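Local structure of aminoglycoside N(3)-acetyltransferase III (Serratia marcescens, 7LAO) at residues 158-163 with 249-254. The protein transfers an acetyl group from acetyl-CoA to the 3-amino group of 2-deoxystreptamine antibiotics such as gentamicin and kanamycin, giving resistance to them. Sequence-based numbering, arbitrary orientation.
Sequences VLLLGA and YLFEAQ
Leu160 meets Phe251 diagonally across two antiparallel strands, a worked example of how side chains of neighbouring pairs, two residues apart along the strand, meet on one face of a sheet. The CD1 methyl of Leu160 lies near the plane of the Phe251 ring and touches its edge at CE2, 3.8 Å away. Phe251 carries CG beside its backbone N (chi1 -58°), which swings the ring back along its strand from Val158, its direct partner, toward Leu160. Val158 and Phe251 therefore meet chiefly at their bases, CB to CB at 4.2 Å. Leu160 and Tyr249 also touch through their CB atoms, and Leu160 CD1 sits obliquely by the Tyr249 ring, near both aromatics. Leu165 packs against both Leu160 and Phe251.

On the other face Leu159 and Leu250 form the non-hydrogen-bonded pair. With CG beside the carbonyl carbon in each (chi1 171° and -177°), Leu250 CD1 comes to 3.5 Å from Val158 O, and Leu159 CD1 equally close to Tyr249 O. Leu16 of helix 6-16 touches both leucines.

Val158 with Phe251 and Leu160 with Tyr249 exchange two backbone N-H...O bonds each, fixing this register. After Glu252, at the N-cap position, the strand passes into helix 253-268. Strand 157-161 runs parallel to 23-28 on one side and antiparallel to 246-252 on the other, so here the mixed central sheet of this Antibiotic_NAT enzyme changes from parallel to antiparallel pairing.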
ATOM      1  N   VAL A 158       0.471 -10.014   2.734  1.00 19.30           N
ATOM      2  CA  VAL A 158       1.341  -8.943   2.278  1.00 18.46           C
ATOM      3  C   VAL A 158       2.591  -9.590   1.689  1.00 23.72           C
ATOM      4  O   VAL A 158       3.276 -10.400   2.348  1.00 21.49           O
ATOM      5  CB  VAL A 158       1.708  -7.976   3.405  1.00 22.25           C
ATOM      6  CG1 VAL A 158       2.683  -6.913   2.893  1.00 28.03           C
ATOM      7  CG2 VAL A 158       0.370  -7.326   4.017  1.00 20.64           C
ATOM      8  N   LEU A 159       2.888  -9.219   0.456  1.00 19.20           N
ATOM      9  CA  LEU A 159       4.064  -9.734  -0.256  1.00 22.04           C
ATOM     10  C   LEU A 159       5.077  -8.615  -0.427  1.00 21.66           C
ATOM     11  O   LEU A 159       4.768  -7.613  -1.076  1.00 23.64           O
ATOM     12  CB  LEU A 159       3.614 -10.284  -1.612  1.00 22.56           C
ATOM     13  CG  LEU A 159       4.784 -10.643  -2.520  1.00 26.05           C
ATOM     14  CD1 LEU A 159       5.591 -11.756  -1.918  1.00 22.41           C
ATOM     15  CD2 LEU A 159       4.265 -11.033  -3.869  1.00 27.36           C
ATOM     16  N   LEU A 160       6.289  -8.770   0.149  1.00 21.18           N
ATOM     17  CA  LEU A 160       7.384  -7.843  -0.106  1.00 26.92           C
ATOM     18  C   LEU A 160       8.333  -8.535  -1.077  1.00 25.51           C
ATOM     19  O   LEU A 160       8.848  -9.614  -0.771  1.00 25.34           O
ATOM     20  CB  LEU A 160       8.125  -7.449   1.189  1.00 29.62           C
ATOM     21  CG  LEU A 160       7.308  -6.917   2.391  1.00 25.82           C
ATOM     22  CD1 LEU A 160       8.223  -6.417   3.519  1.00 28.11           C
ATOM     23  CD2 LEU A 160       6.285  -5.817   1.966  1.00 29.68           C
ATOM     24  N   LEU A 161       8.542  -7.931  -2.252  1.00 27.48           N
ATOM     25  CA  LEU A 161       9.471  -8.460  -3.265  1.00 27.63           C
ATOM     26  C   LEU A 161      10.670  -7.532  -3.302  1.00 30.45           C
ATOM     27  O   LEU A 161      10.704  -6.605  -4.111  1.00 30.96           O
ATOM     28  CB  LEU A 161       8.851  -8.537  -4.651  1.00 33.13           C
ATOM     29  CG  LEU A 161       7.654  -9.472  -4.814  1.00 39.45           C
ATOM     30  CD1 LEU A 161       7.113  -9.409  -6.265  1.00 36.23           C
ATOM     31  CD2 LEU A 161       7.999 -10.918  -4.397  1.00 34.26           C
ATOM     32  N   GLY A 162      11.653  -7.801  -2.435  1.00 32.05           N
ATOM     33  CA  GLY A 162      12.826  -6.953  -2.253  1.00 33.06           C
ATOM     34  C   GLY A 162      12.550  -5.610  -1.610  1.00 39.93           C
ATOM     35  O   GLY A 162      13.463  -4.806  -1.512  1.00 38.46           O
ATOM     36  N   ALA A 163      11.282  -5.322  -1.158  1.00 38.03           N
ATOM     37  CA  ALA A 163      11.034  -4.034  -0.519  1.00 36.78           C
ATOM     38  C   ALA A 163      11.333  -4.154   0.981  1.00 32.83           C
ATOM     39  O   ALA A 163      11.263  -5.246   1.536  1.00 30.04           O
ATOM     40  CB  ALA A 163       9.585  -3.588  -0.740  1.00 32.78           C
ATOM     41  N   TYR A 249       9.368 -11.475   1.428  1.00 24.88           N
ATOM     42  CA  TYR A 249       8.590 -11.837   2.617  1.00 31.56           C
ATOM     43  C   TYR A 249       7.134 -12.026   2.234  1.00 28.32           C
ATOM     44  O   TYR A 249       6.598 -11.296   1.380  1.00 22.75           O
ATOM     45  CB  TYR A 249       8.604 -10.760   3.695  1.00 26.13           C
ATOM     46  CG  TYR A 249       9.946 -10.463   4.303  1.00 25.35           C
ATOM     47  CD1 TYR A 249      10.903  -9.717   3.608  1.00 26.82           C
ATOM     48  CD2 TYR A 249      10.247 -10.909   5.604  1.00 28.23           C
ATOM     49  CE1 TYR A 249      12.139  -9.430   4.186  1.00 38.14           C
ATOM     50  CE2 TYR A 249      11.470 -10.621   6.175  1.00 29.30           C
ATOM     51  CZ  TYR A 249      12.410  -9.888   5.483  1.00 34.85           C
ATOM     52  OH  TYR A 249      13.623  -9.617   6.049  1.00 42.95           O
ATOM     53  N   LEU A 250       6.479 -12.981   2.892  1.00 25.48           N
ATOM     54  CA  LEU A 250       5.035 -13.114   2.774  1.00 20.58           C
ATOM     55  C   LEU A 250       4.451 -13.186   4.203  1.00 24.10           C
ATOM     56  O   LEU A 250       4.823 -14.070   4.996  1.00 22.44           O
ATOM     57  CB  LEU A 250       4.630 -14.329   1.916  1.00 21.01           C
ATOM     58  CG  LEU A 250       3.106 -14.524   1.672  1.00 21.56           C
ATOM     59  CD1 LEU A 250       2.448 -13.419   0.850  1.00 21.82           C
ATOM     60  CD2 LEU A 250       2.820 -15.920   1.067  1.00 28.61           C
ATOM     61  N   PHE A 251       3.612 -12.208   4.532  1.00 22.46           N
ATOM     62  CA  PHE A 251       2.952 -12.037   5.839  1.00 24.12           C
ATOM     63  C   PHE A 251       1.444 -12.221   5.734  1.00 29.31           C
ATOM     64  O   PHE A 251       0.797 -11.703   4.809  1.00 23.85           O
ATOM     65  CB  PHE A 251       3.183 -10.622   6.376  1.00 22.14           C
ATOM     66  CG  PHE A 251       4.592 -10.239   6.540  1.00 27.94           C
ATOM     67  CD1 PHE A 251       5.326 -10.753   7.587  1.00 25.39           C
ATOM     68  CD2 PHE A 251       5.197  -9.306   5.686  1.00 28.49           C
ATOM     69  CE1 PHE A 251       6.661 -10.393   7.807  1.00 29.17           C
ATOM     70  CE2 PHE A 251       6.559  -8.934   5.891  1.00 30.63           C
ATOM     71  CZ  PHE A 251       7.267  -9.462   6.939  1.00 33.52           C
ATOM     72  N   GLU A 252       0.852 -12.874   6.744  1.00 26.53           N
ATOM     73  CA  GLU A 252      -0.603 -12.953   6.871  1.00 23.28           C
ATOM     74  C   GLU A 252      -1.113 -11.646   7.449  1.00 24.35           C
ATOM     75  O   GLU A 252      -0.699 -11.257   8.563  1.00 27.40           O
ATOM     76  CB  GLU A 252      -0.993 -14.120   7.775  1.00 33.08           C
ATOM     77  CG  GLU A 252      -2.423 -14.466   7.739  1.00 50.47           C
ATOM     78  CD  GLU A 252      -2.973 -14.854   9.107  1.00 57.05           C
ATOM     79  OE1 GLU A 252      -3.880 -14.150   9.614  1.00 55.71           O
ATOM     80  OE2 GLU A 252      -2.483 -15.861   9.672  1.00 62.96           O
ATOM     81  N   ALA A 253      -2.033 -10.966   6.735  1.00 23.14           N
ATOM     82  CA  ALA A 253      -2.333  -9.587   7.121  1.00 23.19           C
ATOM     83  C   ALA A 253      -3.100  -9.510   8.449  1.00 24.31           C
ATOM     84  O   ALA A 253      -2.836  -8.623   9.253  1.00 28.85           O
ATOM     85  CB  ALA A 253      -3.165  -8.834   6.057  1.00 26.12           C
ATOM     86  N   GLN A 254      -4.053 -10.401   8.674  1.00 26.00           N
ATOM     87  CA  GLN A 254      -4.800 -10.337   9.944  1.00 27.61           C
ATOM     88  C   GLN A 254      -3.858 -10.507  11.133  1.00 26.83           C
ATOM     89  O   GLN A 254      -4.017  -9.865  12.179  1.00 29.79           O
ATOM     90  CB  GLN A 254      -5.912 -11.390   9.948  1.00 30.18           C
ATOM     91  CG  GLN A 254      -7.061 -11.037   8.955  1.00 37.30           C
ATOM     92  CD  GLN A 254      -8.245 -12.051   8.817  1.00 45.86           C
ATOM     93  OE1 GLN A 254      -8.128 -13.250   9.071  1.00 52.28           O
ATOM     94  NE2 GLN A 254      -9.380 -11.538   8.353  1.00 45.08           N
TER